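Local structure of spike protein P1 (Pseudoalteromonas phage pm2, 2VVD) at residues Val36-Ile41 and Val124-Pro129; His60-Val65 and Thr101-Gly106; Ser17-Tyr22 and Val142-Tyr147. The protein forms the spikes at the fivefold vertices of the virion and binds the host receptor through its C-terminal domain, the part described here. All blocks are in the same frame, centred on the assembly; numbering follows the deposited sequence. Where two conformers were deposited one is given.

How the interactions relate
All three contacts lie in the C-terminal receptor-binding domain and are partly buried. Interaction 1 joins neighbouring strands of one antiparallel sheet, and most of its residues are buried. It combines regular backbone bonds with apolar packing on one face and a salt bridge on the other, its arginine also stacked on a phenylalanine. Interactions 2 and 3 join loops and bury fewer residues, among them His104 and the Tyr22-His144 pair. Interaction 2 is about 26 Å from interaction 1, centre to centre; backbone groups, serine hydroxyls and waters do most of its work. Interaction 3 touches both others: Ala20 and Tyr147 pack on interaction 1, and Arg19 packs on Val65 of interaction 2.

Interaction 1 (Val36-Ile41 and Val124-Pro129); sequences VPFFDI and VHRVFP
Phe39-Ile41 and Val124-Pro129 run antiparallel as neighbouring strands, their axes 146° apart. Phe39 pairs with Val127 and Ile41 with His125, both as hydrogen-bonded pairs. Asp40 and Arg126 form the non-hydrogen-bonded pair between them. The four backbone bonds include Val127 N to Phe39 O at 2.9 Å and Ile41 N to His125 O at 3.0 Å. Beyond the paired part, one water donates to both Pro37 O and Pro129 O and bridges the splaying chains.

On the face with Asp40 and Arg126, the arginine grips the carboxylate side-on with two nitrogens. Arg126 NE meets Asp40 OD1 at 2.8 Å, and Arg126 NH2 meets Asp40 OD2 at 3.0 Å. Both oxygens use their syn lone pairs, and the two flat groups are nearly coplanar. The bend of the arginine chain at chi3 (-69°) also lays the guanidinium flat on the Phe38 ring. Arg126 CZ is 3.9 Å from the Phe38 ring centroid, an off-centre cation-pi contact. Arg126 CD sits over the same ring face. The guanidinium is thus fixed by a carboxylate at its edge and a ring against one face. Its NH1 has a further salt bridge to Glu32. Phe128 lies beside Phe38, with Phe38 CB 3.7 Å from Phe128 CE1.

The other face is mainly apolar, though the His125 ring bonds to Thr83 O and Ser121 O. The Phe39 ring lies over Val127, whose CB is 3.8 Å from the ring centroid. Ile41 CG2 meets Val127 CG2 at 4.0 Å. Phe39 also meets Phe13 and Val157, from strands of the second sheet. Strand 39-43 is the edge strand here and 123-131 its inner neighbour. The arrangement is that of an edge pair in a beta sandwich, with one face turned to the opposing sheet.

Interaction 2 (His60-Val65 and Thr101-Gly106); sequences HKSKGV and TGSHSG
The His104 ring lies over His60 CB, which sits 4.1 Å from the ring centroid in a CH-pi contact. The opposite face of the His104 ring carries Gly102 O, from its own loop. The two histidine rings themselves meet obliquely, with planes at 48°. Their polar ends turn to other partners: His104 NE2 bonds to Ile74 O, His60 NE2 to Tyr98 OH and His60 ND1 to Thr152 OG1. The side chain of His104 lies about 8 Å from a bound calcium ion.

Both the N-H and the carbonyl of His104 bond to the 60-65 segment. The carbonyl takes two N-H groups from opposite faces of its plane: Ser62 N lies 2.9 Å from His104 O, and Lys63 N is longer at 3.3 Å from the same oxygen. In return, His104 N donates to Ser62 OG over 3.0 Å. With chi1 at 67°, Ser62 OG sits between its own N and carbonyl carbon, facing that N-H. The same hydroxyl donates to a water 2.6 Å from Ser62 OG, and this water donates to Ser103 OG in the conformer given, one of two. A second water joins His60 O to Gly106 N. Gly106 packs its CA 3.2 Å from His60 O, close beside the chain.

Lys63 runs past Ser105, its CE 3.3 Å from Ser105 OG. The amine end bonds to Asp70 O and lies by Tyr71 in a cation-pi contact.

Ser62 to Val65 forms a type II beta turn. The contact joins the loop leaving strand 52-60 to the loop that precedes strand 112-118, just beyond the end where these two strands are neighbours in one sheet.

Interaction 3 (Ser17-Tyr22 and Val142-Tyr147); sequences SARAKY and VQHDWY
Tyr22 and His144 both place CG anti to their own carbonyl carbon, with chi1 at -60° and -83°, and this brings the phenol hydroxyl against the imidazole edge. Tyr22 OH and His144 ND1 are 2.7 Å apart in a hydrogen bond whose donor may be either group. The hydroxyl lies in the plane of the imidazole, and ND1 lies in that of the phenol. The rings are turned 63° against each other. His144 NE2 bonds to Asp66, which also pairs with Arg19, so the imidazole is gripped at both nitrogens and its rotation is fixed.

The contact ties the loop after strand 11-15 to the one between helix 136-142 and strand 152-159, at one end of the beta sandwich. Tyr22 and His144 both pack on Ala138 of that helix and on Phe151.

Asp145 O lies 3.3 Å from Tyr22 CD2. Further along, Tyr22 CB touches the benzo part of the indole, 3.6 Å from Trp146 CE3. One backbone hydrogen bond joins the segments: Tyr147 N donates to Tyr22 O over 2.7 Å, from above the carbonyl plane and not along a lone pair. Lys21 passes in extended form by the carbonyl of Tyr147, its CD 3.3 Å from Tyr147 O. The lysine amine bonds to Asn34 O and Asn35 O.

Interaction 1 (Val36-Ile41 and Val124-Pro129)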
loop_
_atom_site.group_PDB
_atom_site.type_symbol
_atom_site.label_atom_id
_atom_site.label_comp_id
_atom_site.label_asym_id
_atom_site.label_seq_id
_atom_site.Cartn_x
_atom_site.Cartn_y
_atom_site.Cartn_z
ATOM N N VAL A 36 4.459 -10.803 2.016
ATOM C CA VAL A 36 4.020 -9.437 1.784
ATOM C C VAL A 36 4.409 -8.615 3.020
ATOM O O VAL A 36 3.823 -8.795 4.090
ATOM C CB VAL A 36 2.499 -9.346 1.559
ATOM C CG1 VAL A 36 2.099 -7.899 1.255
ATOM C CG2 VAL A 36 2.058 -10.277 0.430
ATOM N N PRO A 37 5.439 -7.752 2.894
ATOM C CA PRO A 37 5.840 -6.890 4.001
ATOM C C PRO A 37 4.692 -6.068 4.560
ATOM O O PRO A 37 3.747 -5.737 3.843
ATOM C CB PRO A 37 6.887 -5.976 3.362
ATOM C CG PRO A 37 7.457 -6.783 2.287
ATOM C CD PRO A 37 6.323 -7.566 1.731
ATOM N N PHE A 38 4.797 -5.736 5.838
ATOM C CA PHE A 38 3.739 -5.041 6.562
ATOM C C PHE A 38 4.346 -4.077 7.557
ATOM O O PHE A 38 5.559 -4.039 7.751
ATOM C CB PHE A 38 2.897 -6.053 7.338
ATOM C CG PHE A 38 3.697 -6.859 8.325
ATOM C CD1 PHE A 38 3.914 -6.390 9.618
ATOM C CD2 PHE A 38 4.269 -8.064 7.950
ATOM C CE1 PHE A 38 4.672 -7.118 10.521
ATOM C CE2 PHE A 38 5.026 -8.798 8.851
ATOM C CZ PHE A 38 5.224 -8.324 10.138
ATOM N N PHE A 39 3.490 -3.299 8.200
ATOM C CA PHE A 39 3.877 -2.584 9.397
ATOM C C PHE A 39 2.703 -2.598 10.358
ATOM O O PHE A 39 1.558 -2.738 9.931
ATOM C CB PHE A 39 4.328 -1.162 9.063
ATOM C CG PHE A 39 3.222 -0.259 8.612
ATOM C CD1 PHE A 39 2.520 0.508 9.535
ATOM C CD2 PHE A 39 2.899 -0.154 7.264
ATOM C CE1 PHE A 39 1.499 1.357 9.125
ATOM C CE2 PHE A 39 1.881 0.699 6.842
ATOM C CZ PHE A 39 1.175 1.450 7.775
ATOM N N ASP A 40 2.997 -2.481 11.648
ATOM C CA ASP A 40 1.959 -2.429 12.687
ATOM C C ASP A 40 1.734 -0.998 13.164
ATOM O O ASP A 40 2.676 -0.210 13.272
ATOM C CB ASP A 40 2.344 -3.313 13.885
ATOM C CG ASP A 40 2.336 -4.796 13.547
ATOM O OD1 ASP A 40 1.673 -5.179 12.562
ATOM O OD2 ASP A 40 3.000 -5.576 14.261
ATOM N N ILE A 41 0.476 -0.670 13.433
ATOM C CA ILE A 41 0.118 0.596 14.061
ATOM C C ILE A 41 -0.653 0.319 15.355
ATOM O O ILE A 41 -1.683 -0.378 15.357
ATOM C CB ILE A 41 -0.697 1.507 13.110
ATOM C CG1 ILE A 41 -1.079 2.820 13.812
ATOM C CG2 ILE A 41 -1.927 0.790 12.576
ATOM C CD1 ILE A 41 -1.580 3.896 12.867
ATOM N N VAL A 124 -3.213 -2.882 18.536
ATOM C CA VAL A 124 -2.390 -3.112 17.358
ATOM C C VAL A 124 -3.215 -3.596 16.170
ATOM O O VAL A 124 -4.107 -4.435 16.311
ATOM C CB VAL A 124 -1.292 -4.157 17.639
ATOM C CG1 VAL A 124 -0.483 -4.445 16.368
ATOM C CG2 VAL A 124 -0.376 -3.685 18.780
ATOM N N HIS A 125 -2.918 -3.044 15.002
ATOM C CA HIS A 125 -3.471 -3.528 13.739
ATOM C C HIS A 125 -2.332 -3.687 12.757
ATOM O O HIS A 125 -1.414 -2.872 12.745
ATOM C CB HIS A 125 -4.494 -2.538 13.202
ATOM C CG HIS A 125 -5.676 -2.358 14.099
ATOM N ND1 HIS A 125 -6.813 -3.130 13.994
ATOM C CD2 HIS A 125 -5.889 -1.509 15.130
ATOM C CE1 HIS A 125 -7.679 -2.754 14.917
ATOM N NE2 HIS A 125 -7.145 -1.770 15.617
ATOM N N ARG A 126 -2.379 -4.740 11.949
ATOM C CA ARG A 126 -1.352 -4.979 10.942
ATOM C C ARG A 126 -1.806 -4.458 9.586
ATOM O O ARG A 126 -2.936 -4.701 9.180
ATOM C CB ARG A 126 -1.031 -6.464 10.844
ATOM C CG ARG A 126 0.146 -6.774 9.930
ATOM C CD ARG A 126 0.868 -8.035 10.364
ATOM N NE ARG A 126 1.569 -7.843 11.635
ATOM C CZ ARG A 126 2.278 -8.779 12.257
ATOM N NH1 ARG A 126 2.380 -9.999 11.755
ATOM N NH2 ARG A 126 2.881 -8.491 13.403
ATOM N N VAL A 127 -0.910 -3.752 8.897
ATOM C CA VAL A 127 -1.220 -3.068 7.645
ATOM C C VAL A 127 -0.362 -3.637 6.517
ATOM O O VAL A 127 0.863 -3.641 6.618
ATOM C CB VAL A 127 -0.941 -1.544 7.760
ATOM C CG1 VAL A 127 -1.354 -0.815 6.474
ATOM C CG2 VAL A 127 -1.659 -0.945 8.979
ATOM N N PHE A 128 -1.007 -4.114 5.454
ATOM C CA PHE A 128 -0.309 -4.615 4.270
ATOM C C PHE A 128 -0.446 -3.637 3.109
ATOM O O PHE A 128 -1.537 -3.496 2.550
ATOM C CB PHE A 128 -0.857 -5.979 3.851
ATOM C CG PHE A 128 -0.629 -7.057 4.870
ATOM C CD1 PHE A 128 0.572 -7.757 4.902
ATOM C CD2 PHE A 128 -1.614 -7.369 5.802
ATOM C CE1 PHE A 128 0.782 -8.748 5.844
ATOM C CE2 PHE A 128 -1.408 -8.355 6.742
ATOM C CZ PHE A 128 -0.208 -9.047 6.768
ATOM N N PRO A 129 0.651 -2.936 2.755
ATOM C CA PRO A 129 0.660 -2.164 1.524
ATOM C C PRO A 129 0.748 -3.092 0.322
ATOM O O PRO A 129 1.699 -3.860 0.218
ATOM C CB PRO A 129 1.934 -1.303 1.642
ATOM C CG PRO A 129 2.427 -1.476 3.023
ATOM C CD PRO A 129 1.919 -2.794 3.489
HETATM O O HOH W 1 3.935 -4.835 1.227
#

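Interaction 2 (His60-Val65 and Thr101-Gly106)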
loop_
_atom_site.group_PDB
_atom_site.type_symbol
_atom_site.label_atom_id
_atom_site.label_comp_id
_atom_site.label_asym_id
_atom_site.label_seq_id
_atom_site.Cartn_x
_atom_site.Cartn_y
_atom_site.Cartn_z
ATOM N N HIS A 60 4.844 4.296 -9.210
ATOM C CA HIS A 60 4.567 3.357 -10.288
ATOM C C HIS A 60 5.648 3.487 -11.366
ATOM O O HIS A 60 5.923 4.585 -11.853
ATOM C CB HIS A 60 3.163 3.593 -10.858
ATOM C CG HIS A 60 2.097 3.583 -9.811
ATOM N ND1 HIS A 60 1.752 2.445 -9.113
ATOM C CD2 HIS A 60 1.330 4.580 -9.308
ATOM C CE1 HIS A 60 0.807 2.739 -8.236
ATOM N NE2 HIS A 60 0.535 4.028 -8.333
ATOM N N LYS A 61 6.266 2.358 -11.706
ATOM C CA LYS A 61 7.292 2.299 -12.737
ATOM C C LYS A 61 7.168 0.991 -13.517
ATOM O O LYS A 61 7.386 -0.085 -12.959
ATOM C CB LYS A 61 8.689 2.415 -12.121
ATOM C CG LYS A 61 9.769 2.614 -13.173
ATOM C CD LYS A 61 11.169 2.536 -12.618
ATOM C CE LYS A 61 12.179 2.895 -13.706
ATOM N NZ LYS A 61 13.521 2.285 -13.491
ATOM N N SER A 62 6.835 1.093 -14.803
ATOM C CA SER A 62 6.556 -0.083 -15.642
ATOM C C SER A 62 7.493 -0.257 -16.836
ATOM O O SER A 62 7.715 -1.383 -17.279
ATOM C CB SER A 62 5.118 -0.024 -16.157
ATOM O OG SER A 62 4.955 1.053 -17.053
ATOM N N LYS A 63 8.027 0.851 -17.356
ATOM C CA LYS A 63 8.846 0.825 -18.574
ATOM C C LYS A 63 10.063 -0.081 -18.404
ATOM O O LYS A 63 10.971 0.228 -17.637
ATOM C CB LYS A 63 9.295 2.244 -18.956
ATOM C CG LYS A 63 8.148 3.152 -19.393
ATOM C CD LYS A 63 8.636 4.558 -19.727
ATOM C CE LYS A 63 7.532 5.413 -20.357
ATOM N NZ LYS A 63 7.396 5.180 -21.823
ATOM N N GLY A 64 10.065 -1.209 -19.106
ATOM C CA GLY A 64 11.196 -2.135 -19.066
ATOM C C GLY A 64 11.309 -3.014 -17.830
ATOM O O GLY A 64 12.222 -3.838 -17.746
ATOM N N VAL A 65 10.388 -2.860 -16.880
ATOM C CA VAL A 65 10.438 -3.609 -15.630
ATOM C C VAL A 65 10.022 -5.057 -15.903
ATOM O O VAL A 65 8.939 -5.313 -16.441
ATOM C CB VAL A 65 9.534 -2.975 -14.543
ATOM C CG1 VAL A 65 9.626 -3.765 -13.243
ATOM C CG2 VAL A 65 9.925 -1.509 -14.300
ATOM N N THR A 101 -3.351 4.776 -14.895
ATOM C CA THR A 101 -3.186 3.905 -16.060
ATOM C C THR A 101 -2.103 4.432 -17.013
ATOM O O THR A 101 -1.452 5.441 -16.728
ATOM C CB THR A 101 -4.531 3.708 -16.798
ATOM O OG1 THR A 101 -4.399 2.666 -17.779
ATOM C CG2 THR A 101 -4.987 5.000 -17.466
ATOM N N GLY A 102 -1.898 3.724 -18.123
ATOM C CA GLY A 102 -0.864 4.072 -19.103
ATOM C C GLY A 102 0.528 3.592 -18.716
ATOM O O GLY A 102 0.689 2.805 -17.779
ATOM N N SER A 103 1.533 4.060 -19.456
ATOM C CA SER A 103 2.931 3.741 -19.181
ATOM C C SER A 103 3.436 4.573 -17.998
ATOM O O SER A 103 2.988 5.708 -17.805
ATOM C CB SER A 103 3.775 4.023 -20.429
ATOM O OG SER A 103 4.930 3.215 -20.447
ATOM N N HIS A 104 4.369 4.020 -17.220
ATOM C CA HIS A 104 4.906 4.698 -16.030
ATOM C C HIS A 104 6.437 4.722 -16.002
ATOM O O HIS A 104 7.064 3.673 -15.996
ATOM C CB HIS A 104 4.407 4.009 -14.757
ATOM C CG HIS A 104 2.929 3.765 -14.727
ATOM N ND1 HIS A 104 2.013 4.761 -14.468
ATOM C CD2 HIS A 104 2.209 2.632 -14.903
ATOM C CE1 HIS A 104 0.793 4.254 -14.490
ATOM N NE2 HIS A 104 0.883 2.964 -14.756
ATOM N N SER A 105 7.025 5.920 -15.951
ATOM C CA SER A 105 8.491 6.102 -15.913
ATOM C C SER A 105 9.041 6.132 -14.489
ATOM O O SER A 105 10.238 5.956 -14.280
ATOM C CB SER A 105 8.900 7.405 -16.609
ATOM O OG SER A 105 8.490 7.431 -17.965
ATOM N N GLY A 106 8.173 6.376 -13.511
ATOM C CA GLY A 106 8.584 6.371 -12.114
ATOM C C GLY A 106 9.462 7.546 -11.746
ATOM O O GLY A 106 10.405 7.401 -10.967
HETATM O O HOH W 2 5.368 7.044 -12.975
HETATM O O HOH W 3 5.130 0.540 -19.568
#

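Interaction 3 (Ser17-Tyr22 and Val142-Tyr147)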
loop_
_atom_site.group_PDB
_atom_site.type_symbol
_atom_site.label_atom_id
_atom_site.label_comp_id
_atom_site.label_asym_id
_atom_site.label_seq_id
_atom_site.Cartn_x
_atom_site.Cartn_y
_atom_site.Cartn_z
ATOM N N SER A 17 11.852 -0.440 -0.097
ATOM C CA SER A 17 12.665 -0.375 -1.307
ATOM C C SER A 17 12.182 -1.395 -2.335
ATOM O O SER A 17 12.328 -1.189 -3.541
ATOM C CB SER A 17 14.131 -0.653 -0.953
ATOM O OG SER A 17 14.259 -1.945 -0.383
ATOM N N ALA A 18 11.610 -2.493 -1.844
ATOM C CA ALA A 18 11.132 -3.578 -2.690
ATOM C C ALA A 18 9.782 -3.235 -3.296
ATOM O O ALA A 18 8.947 -2.583 -2.660
ATOM C CB ALA A 18 11.028 -4.879 -1.889
ATOM N N ARG A 19 9.579 -3.686 -4.530
ATOM C CA ARG A 19 8.301 -3.547 -5.204
ATOM C C ARG A 19 7.209 -4.292 -4.448
ATOM O O ARG A 19 7.406 -5.434 -4.022
ATOM C CB ARG A 19 8.386 -4.105 -6.617
ATOM C CG ARG A 19 9.303 -3.328 -7.536
ATOM C CD ARG A 19 9.032 -3.702 -8.967
ATOM N NE ARG A 19 9.918 -4.736 -9.461
ATOM C CZ ARG A 19 9.597 -5.668 -10.355
ATOM N NH1 ARG A 19 8.373 -5.779 -10.859
ATOM N NH2 ARG A 19 10.524 -6.525 -10.733
ATOM N N ALA A 20 6.062 -3.642 -4.286
ATOM C CA ALA A 20 4.938 -4.236 -3.577
ATOM C C ALA A 20 4.334 -5.356 -4.416
ATOM O O ALA A 20 4.359 -5.309 -5.648
ATOM C CB ALA A 20 3.897 -3.191 -3.262
ATOM N N LYS A 21 3.797 -6.364 -3.741
ATOM C CA LYS A 21 3.231 -7.514 -4.432
ATOM C C LYS A 21 1.755 -7.307 -4.753
ATOM O O LYS A 21 1.055 -6.552 -4.065
ATOM C CB LYS A 21 3.438 -8.788 -3.612
ATOM C CG LYS A 21 4.905 -9.177 -3.492
ATOM C CD LYS A 21 5.119 -10.417 -2.650
ATOM C CE LYS A 21 6.615 -10.702 -2.528
ATOM N NZ LYS A 21 6.944 -11.954 -1.805
ATOM N N TYR A 22 1.315 -7.952 -5.837
ATOM C CA TYR A 22 -0.100 -8.076 -6.153
ATOM C C TYR A 22 -0.733 -8.915 -5.056
ATOM O O TYR A 22 -0.175 -9.944 -4.671
ATOM C CB TYR A 22 -0.315 -8.801 -7.485
ATOM C CG TYR A 22 0.300 -8.150 -8.711
ATOM C CD1 TYR A 22 -0.295 -7.047 -9.306
ATOM C CD2 TYR A 22 1.456 -8.664 -9.288
ATOM C CE1 TYR A 22 0.256 -6.457 -10.436
ATOM C CE2 TYR A 22 2.022 -8.083 -10.412
ATOM C CZ TYR A 22 1.413 -6.977 -10.982
ATOM O OH TYR A 22 1.956 -6.388 -12.090
ATOM N N VAL A 142 4.750 -10.660 -19.227
ATOM C CA VAL A 142 5.761 -11.066 -18.243
ATOM C C VAL A 142 5.223 -12.016 -17.170
ATOM O O VAL A 142 5.860 -12.219 -16.131
ATOM C CB VAL A 142 6.412 -9.834 -17.581
ATOM C CG1 VAL A 142 7.236 -9.069 -18.610
ATOM C CG2 VAL A 142 5.350 -8.929 -16.931
ATOM N N GLN A 143 4.059 -12.604 -17.441
ATOM C CA GLN A 143 3.458 -13.622 -16.581
ATOM C C GLN A 143 3.372 -13.202 -15.126
ATOM O O GLN A 143 3.696 -13.976 -14.227
ATOM C CB GLN A 143 4.198 -14.957 -16.704
ATOM C CG GLN A 143 4.124 -15.556 -18.105
ATOM C CD GLN A 143 5.127 -14.921 -19.032
ATOM O OE1 GLN A 143 6.328 -14.964 -18.768
ATOM N NE2 GLN A 143 4.647 -14.298 -20.105
ATOM N N HIS A 144 2.926 -11.971 -14.900
ATOM C CA HIS A 144 2.630 -11.521 -13.556
ATOM C C HIS A 144 1.369 -12.217 -13.053
ATOM O O HIS A 144 0.413 -12.424 -13.802
ATOM C CB HIS A 144 2.486 -9.998 -13.510
ATOM C CG HIS A 144 3.796 -9.279 -13.411
ATOM N ND1 HIS A 144 3.891 -7.935 -13.123
ATOM C CD2 HIS A 144 5.068 -9.729 -13.537
ATOM C CE1 HIS A 144 5.165 -7.586 -13.090
ATOM N NE2 HIS A 144 5.900 -8.654 -13.341
ATOM N N ASP A 145 1.393 -12.595 -11.781
ATOM C CA ASP A 145 0.246 -13.206 -11.126
ATOM C C ASP A 145 0.184 -12.698 -9.691
ATOM O O ASP A 145 1.080 -11.984 -9.237
ATOM C CB ASP A 145 0.373 -14.734 -11.163
ATOM C CG ASP A 145 -0.945 -15.448 -10.897
ATOM O OD1 ASP A 145 -2.015 -14.803 -10.924
ATOM O OD2 ASP A 145 -0.905 -16.670 -10.662
ATOM N N TRP A 146 -0.875 -13.061 -8.983
ATOM C CA TRP A 146 -1.035 -12.655 -7.593
ATOM C C TRP A 146 0.158 -13.135 -6.778
ATOM O O TRP A 146 0.667 -14.237 -7.001
ATOM C CB TRP A 146 -2.359 -13.177 -7.024
ATOM C CG TRP A 146 -3.524 -12.666 -7.824
ATOM C CD1 TRP A 146 -4.302 -13.379 -8.684
ATOM C CD2 TRP A 146 -3.993 -11.312 -7.886
ATOM N NE1 TRP A 146 -5.243 -12.565 -9.256
ATOM C CE2 TRP A 146 -5.079 -11.290 -8.783
ATOM C CE3 TRP A 146 -3.615 -10.121 -7.250
ATOM C CZ2 TRP A 146 -5.789 -10.121 -9.073
ATOM C CZ3 TRP A 146 -4.323 -8.952 -7.539
ATOM C CH2 TRP A 146 -5.397 -8.963 -8.445
ATOM N N TYR A 147 0.612 -12.268 -5.874
ATOM C CA TYR A 147 1.803 -12.474 -5.040
ATOM C C TYR A 147 3.157 -12.313 -5.760
ATOM O O TYR A 147 4.201 -12.452 -5.127
ATOM C CB TYR A 147 1.731 -13.801 -4.265
ATOM C CG TYR A 147 0.505 -13.907 -3.377
ATOM C CD1 TYR A 147 0.285 -12.992 -2.351
ATOM C CD2 TYR A 147 -0.428 -14.921 -3.558
ATOM C CE1 TYR A 147 -0.843 -13.082 -1.527
ATOM C CE2 TYR A 147 -1.554 -15.023 -2.736
ATOM C CZ TYR A 147 -1.754 -14.097 -1.726
ATOM O OH TYR A 147 -2.864 -14.189 -0.914
#